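Local coordinates for angiotensin-converting enzyme (PDB 6S1Y), which probably cleaves peptides as a zinc-dependent metallopeptidase of the angiotensin-converting enzyme family in the malaria mosquito Anopheles gambiae, at residues Gln367-Asn380 / Lys543-Ala557. Residues are numbered along the deposited sequence; the frame is centred on the assembly and turned at random.
Sequences QYQHQPVEFRGGAN and KEMLALGSSKPWPDA. With NAG (2-acetamido-2-deoxy-beta-D-glucopyranose), chain C.
Ser550 N donates to Phe375 O at 2.9 Å, joining the loop that links helix 349-368, which carries the zinc-binding His357 and His361, and helix 381-395, which carries Glu385, to the turn after helix 536-547. In that turn, type II' from Leu548 to Ser551, Gly549 takes the positive phi and, having no side chain, brings its CA 3.5 Å from Phe375 O in a CA-H...O contact. Phe375 lays a ring face beneath Ser551 CA, a CH-pi contact 3.5 Å from the centroid. The small Ser551 fits over this ring and turns OG back onto a lone pair of Leu548 O at 2.7 Å. Gln371, bent at chi2 (-98°), reaches across with NE2 to Ala547 O, 2.9 Å away and tilted from the amide plane. Farther along, Ala379 CB is small enough to sit 3.6 Å from Trp554 CB and also meet Ala557 CB. Asn380 sets ND2 over one face of the Trp554 indole, 3.2 Å from Trp554 CG, amide and ring planes 70° apart; as N-cap of helix 381-395, its OD1 takes Gly382 N and Phe383 N. Thus two hydrogen bonds, to Phe375 O and to Ala547 O near the end of helix 536-547, join the segments, while the Phe375 and Trp554 faces receive Ser551 CA and Asn380 ND2.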
# COMPACT_ATOMS: atom_id res chain seq x y z
N GLN A 367 5.44 17.69 6.74
CA GLN A 367 4.40 18.72 6.82
C GLN A 367 3.74 18.78 8.19
O GLN A 367 3.21 19.83 8.57
CB GLN A 367 3.32 18.48 5.75
CG GLN A 367 3.79 18.76 4.34
CD GLN A 367 4.05 20.25 4.10
OE1 GLN A 367 3.28 21.09 4.56
NE2 GLN A 367 5.12 20.56 3.39
N TYR A 368 3.71 17.69 8.95
CA TYR A 368 3.04 17.72 10.25
C TYR A 368 3.99 17.53 11.43
O TYR A 368 3.53 17.37 12.56
CB TYR A 368 1.89 16.70 10.29
CG TYR A 368 2.20 15.21 10.15
CD1 TYR A 368 3.17 14.59 10.93
CD2 TYR A 368 1.45 14.40 9.29
CE1 TYR A 368 3.42 13.21 10.82
CE2 TYR A 368 1.69 13.04 9.17
CZ TYR A 368 2.67 12.44 9.94
OH TYR A 368 2.89 11.09 9.83
N GLN A 369 5.31 17.58 11.20
CA GLN A 369 6.25 17.33 12.28
C GLN A 369 6.23 18.41 13.36
O GLN A 369 6.76 18.16 14.45
CB GLN A 369 7.66 17.19 11.73
CG GLN A 369 8.24 18.41 11.07
CD GLN A 369 9.68 18.19 10.65
OE1 GLN A 369 10.29 17.18 11.01
NE2 GLN A 369 10.24 19.12 9.90
N HIS A 370 5.63 19.57 13.10
CA HIS A 370 5.45 20.60 14.11
C HIS A 370 4.30 20.30 15.06
O HIS A 370 4.11 21.05 16.03
CB HIS A 370 5.19 21.95 13.45
CG HIS A 370 3.87 22.02 12.76
ND1 HIS A 370 3.70 21.69 11.43
CD2 HIS A 370 2.63 22.31 13.24
CE1 HIS A 370 2.42 21.82 11.11
NE2 HIS A 370 1.75 22.19 12.19
N GLN A 371 3.51 19.27 14.81
CA GLN A 371 2.37 18.97 15.66
C GLN A 371 2.81 18.18 16.89
O GLN A 371 3.92 17.63 16.93
CB GLN A 371 1.33 18.16 14.88
CG GLN A 371 0.73 18.88 13.68
CD GLN A 371 -0.62 19.54 13.97
OE1 GLN A 371 -1.19 19.39 15.04
NE2 GLN A 371 -1.14 20.26 12.99
N PRO A 372 1.97 18.10 17.91
CA PRO A 372 2.23 17.17 19.01
C PRO A 372 2.26 15.74 18.51
O PRO A 372 1.66 15.40 17.48
CB PRO A 372 1.07 17.40 19.98
CG PRO A 372 0.04 18.13 19.19
CD PRO A 372 0.75 18.90 18.14
N VAL A 373 2.96 14.88 19.26
CA VAL A 373 3.30 13.55 18.77
C VAL A 373 2.06 12.76 18.37
O VAL A 373 2.05 12.08 17.35
CB VAL A 373 4.14 12.79 19.82
CG1 VAL A 373 3.38 12.67 21.15
CG2 VAL A 373 4.52 11.43 19.27
N GLU A 374 0.99 12.84 19.17
CA GLU A 374 -0.20 12.05 18.89
C GLU A 374 -1.03 12.58 17.72
O GLU A 374 -2.02 11.94 17.34
CB GLU A 374 -1.07 11.96 20.15
CG GLU A 374 -1.79 13.24 20.55
CD GLU A 374 -0.92 14.20 21.36
OE1 GLU A 374 -1.47 14.90 22.23
OE2 GLU A 374 0.30 14.27 21.11
N PHE A 375 -0.67 13.73 17.14
CA PHE A 375 -1.26 14.19 15.90
C PHE A 375 -0.34 13.97 14.70
O PHE A 375 -0.71 14.31 13.57
CB PHE A 375 -1.63 15.68 15.98
CG PHE A 375 -2.83 15.98 16.84
CD1 PHE A 375 -3.64 14.97 17.34
CD2 PHE A 375 -3.16 17.29 17.13
CE1 PHE A 375 -4.75 15.27 18.13
CE2 PHE A 375 -4.27 17.59 17.93
CZ PHE A 375 -5.06 16.59 18.42
N ARG A 376 0.85 13.42 14.93
CA ARG A 376 1.80 13.19 13.84
C ARG A 376 1.49 11.86 13.16
O ARG A 376 2.20 10.86 13.30
CB ARG A 376 3.23 13.26 14.38
CG ARG A 376 3.64 14.66 14.78
CD ARG A 376 4.99 14.72 15.45
NE ARG A 376 6.10 14.60 14.52
CZ ARG A 376 7.37 14.86 14.83
NH1 ARG A 376 7.66 15.27 16.06
NH2 ARG A 376 8.33 14.70 13.92
N GLY A 377 0.36 11.87 12.44
CA GLY A 377 -0.07 10.77 11.60
C GLY A 377 -1.01 11.29 10.53
O GLY A 377 -1.35 12.47 10.48
N GLY A 378 -1.46 10.37 9.66
CA GLY A 378 -2.44 10.73 8.65
C GLY A 378 -3.80 11.05 9.24
O GLY A 378 -4.13 10.66 10.36
N ALA A 379 -4.59 11.82 8.50
CA ALA A 379 -5.97 12.06 8.90
C ALA A 379 -6.72 10.74 9.08
O ALA A 379 -7.50 10.58 10.03
CB ALA A 379 -6.67 12.97 7.88
N ASN A 380 -6.52 9.80 8.15
CA ASN A 380 -6.75 8.37 8.40
C ASN A 380 -5.68 7.61 7.62
O ASN A 380 -4.96 8.22 6.82
CB ASN A 380 -8.18 7.93 8.04
CG ASN A 380 -8.48 8.03 6.56
OD1 ASN A 380 -7.66 7.67 5.71
ND2 ASN A 380 -9.69 8.53 6.24
N LYS A 543 -0.42 21.15 0.87
CA LYS A 543 0.30 21.47 2.11
C LYS A 543 -0.65 21.67 3.29
O LYS A 543 -0.45 21.12 4.37
CB LYS A 543 1.11 22.76 1.96
CG LYS A 543 2.38 22.69 1.19
CD LYS A 543 2.94 24.10 0.96
CE LYS A 543 3.50 24.73 2.23
NZ LYS A 543 3.87 26.15 2.00
N GLU A 544 -1.68 22.49 3.09
CA GLU A 544 -2.61 22.80 4.17
C GLU A 544 -3.25 21.54 4.72
O GLU A 544 -3.35 21.35 5.93
CB GLU A 544 -3.67 23.79 3.67
CG GLU A 544 -4.45 24.48 4.79
CD GLU A 544 -5.62 25.33 4.30
OE1 GLU A 544 -5.50 25.97 3.23
OE2 GLU A 544 -6.68 25.35 4.99
N MET A 545 -3.71 20.65 3.83
CA MET A 545 -4.34 19.42 4.31
C MET A 545 -3.35 18.58 5.11
O MET A 545 -3.65 18.14 6.22
CB MET A 545 -4.90 18.62 3.13
CG MET A 545 -5.58 17.32 3.54
SD MET A 545 -6.48 16.52 2.16
CE MET A 545 -5.15 15.81 1.22
N LEU A 546 -2.15 18.38 4.57
CA LEU A 546 -1.17 17.53 5.22
C LEU A 546 -0.66 18.12 6.53
O LEU A 546 -0.33 17.37 7.45
CB LEU A 546 0.00 17.27 4.28
CG LEU A 546 -0.37 16.73 2.91
CD1 LEU A 546 0.89 16.38 2.13
CD2 LEU A 546 -1.29 15.53 3.03
N ALA A 547 -0.57 19.46 6.63
CA ALA A 547 -0.08 20.07 7.86
C ALA A 547 -0.99 19.75 9.03
O ALA A 547 -0.53 19.77 10.18
CB ALA A 547 0.06 21.59 7.69
N LEU A 548 -2.26 19.43 8.77
CA LEU A 548 -3.17 19.08 9.85
C LEU A 548 -2.77 17.80 10.57
O LEU A 548 -3.16 17.61 11.73
CB LEU A 548 -4.59 18.90 9.31
CG LEU A 548 -5.26 20.16 8.74
CD1 LEU A 548 -6.58 19.75 8.12
CD2 LEU A 548 -5.45 21.21 9.83
N GLY A 549 -2.00 16.92 9.93
CA GLY A 549 -1.77 15.61 10.51
C GLY A 549 -3.09 14.98 10.89
O GLY A 549 -4.05 14.92 10.10
N SER A 550 -3.16 14.54 12.13
CA SER A 550 -4.33 13.87 12.68
C SER A 550 -5.15 14.78 13.58
O SER A 550 -6.04 14.30 14.29
CB SER A 550 -3.86 12.63 13.46
OG SER A 550 -4.96 11.84 13.85
N SER A 551 -4.90 16.09 13.54
CA SER A 551 -5.48 16.99 14.53
C SER A 551 -6.96 17.21 14.31
O SER A 551 -7.67 17.56 15.26
CB SER A 551 -4.76 18.33 14.51
OG SER A 551 -4.92 18.98 13.27
N LYS A 552 -7.45 17.00 13.10
CA LYS A 552 -8.88 17.10 12.84
C LYS A 552 -9.44 15.77 12.32
O LYS A 552 -8.70 14.96 11.74
CB LYS A 552 -9.17 18.21 11.82
CG LYS A 552 -8.63 19.56 12.24
CD LYS A 552 -9.18 20.69 11.39
CE LYS A 552 -9.03 22.04 12.09
NZ LYS A 552 -9.25 23.18 11.14
N PRO A 553 -10.73 15.52 12.55
CA PRO A 553 -11.39 14.39 11.87
C PRO A 553 -11.17 14.47 10.37
O PRO A 553 -11.14 15.55 9.78
CB PRO A 553 -12.87 14.60 12.22
CG PRO A 553 -12.85 15.38 13.49
CD PRO A 553 -11.64 16.26 13.42
N TRP A 554 -11.04 13.29 9.74
CA TRP A 554 -10.50 13.27 8.39
C TRP A 554 -11.44 13.92 7.37
O TRP A 554 -10.96 14.43 6.35
CB TRP A 554 -10.12 11.84 7.98
CG TRP A 554 -11.24 10.89 7.80
CD1 TRP A 554 -11.63 9.90 8.66
CD2 TRP A 554 -12.09 10.80 6.66
NE1 TRP A 554 -12.71 9.22 8.14
CE2 TRP A 554 -13.00 9.74 6.90
CE3 TRP A 554 -12.18 11.51 5.45
CZ2 TRP A 554 -13.98 9.38 5.99
CZ3 TRP A 554 -13.16 11.15 4.55
CH2 TRP A 554 -14.06 10.10 4.82
N PRO A 555 -12.75 13.96 7.60
CA PRO A 555 -13.60 14.69 6.64
C PRO A 555 -13.20 16.15 6.53
O PRO A 555 -13.18 16.70 5.42
CB PRO A 555 -15.01 14.51 7.20
CG PRO A 555 -14.94 13.27 8.01
CD PRO A 555 -13.56 13.27 8.62
N ASP A 556 -12.82 16.79 7.64
CA ASP A 556 -12.38 18.18 7.58
C ASP A 556 -11.06 18.31 6.83
O ASP A 556 -10.87 19.24 6.05
CB ASP A 556 -12.26 18.77 8.99
CG ASP A 556 -13.58 18.72 9.76
OD1 ASP A 556 -14.63 19.14 9.21
OD2 ASP A 556 -13.57 18.22 10.90
N ALA A 557 -10.15 17.37 7.04
CA ALA A 557 -8.90 17.41 6.28
C ALA A 557 -9.18 17.28 4.78
O ALA A 557 -8.58 18.00 3.96
CB ALA A 557 -7.96 16.30 6.75
C1 NAG C . 5.18 28.76 -0.38
C2 NAG C . 4.40 30.00 -0.83
C3 NAG C . 4.59 31.15 0.15
C4 NAG C . 4.29 30.72 1.58
C5 NAG C . 5.09 29.46 1.92
C6 NAG C . 4.75 28.87 3.27
C7 NAG C . 3.97 30.35 -3.23
C8 NAG C . 4.56 30.77 -4.54
N2 NAG C . 4.79 30.39 -2.18
O3 NAG C . 3.71 32.20 -0.23
O4 NAG C . 4.61 31.78 2.49
O5 NAG C . 4.82 28.43 0.95
O6 NAG C . 5.50 27.69 3.52
O7 NAG C . 2.80 29.99 -3.13
O HOH W 1 -7.78 12.52 11.91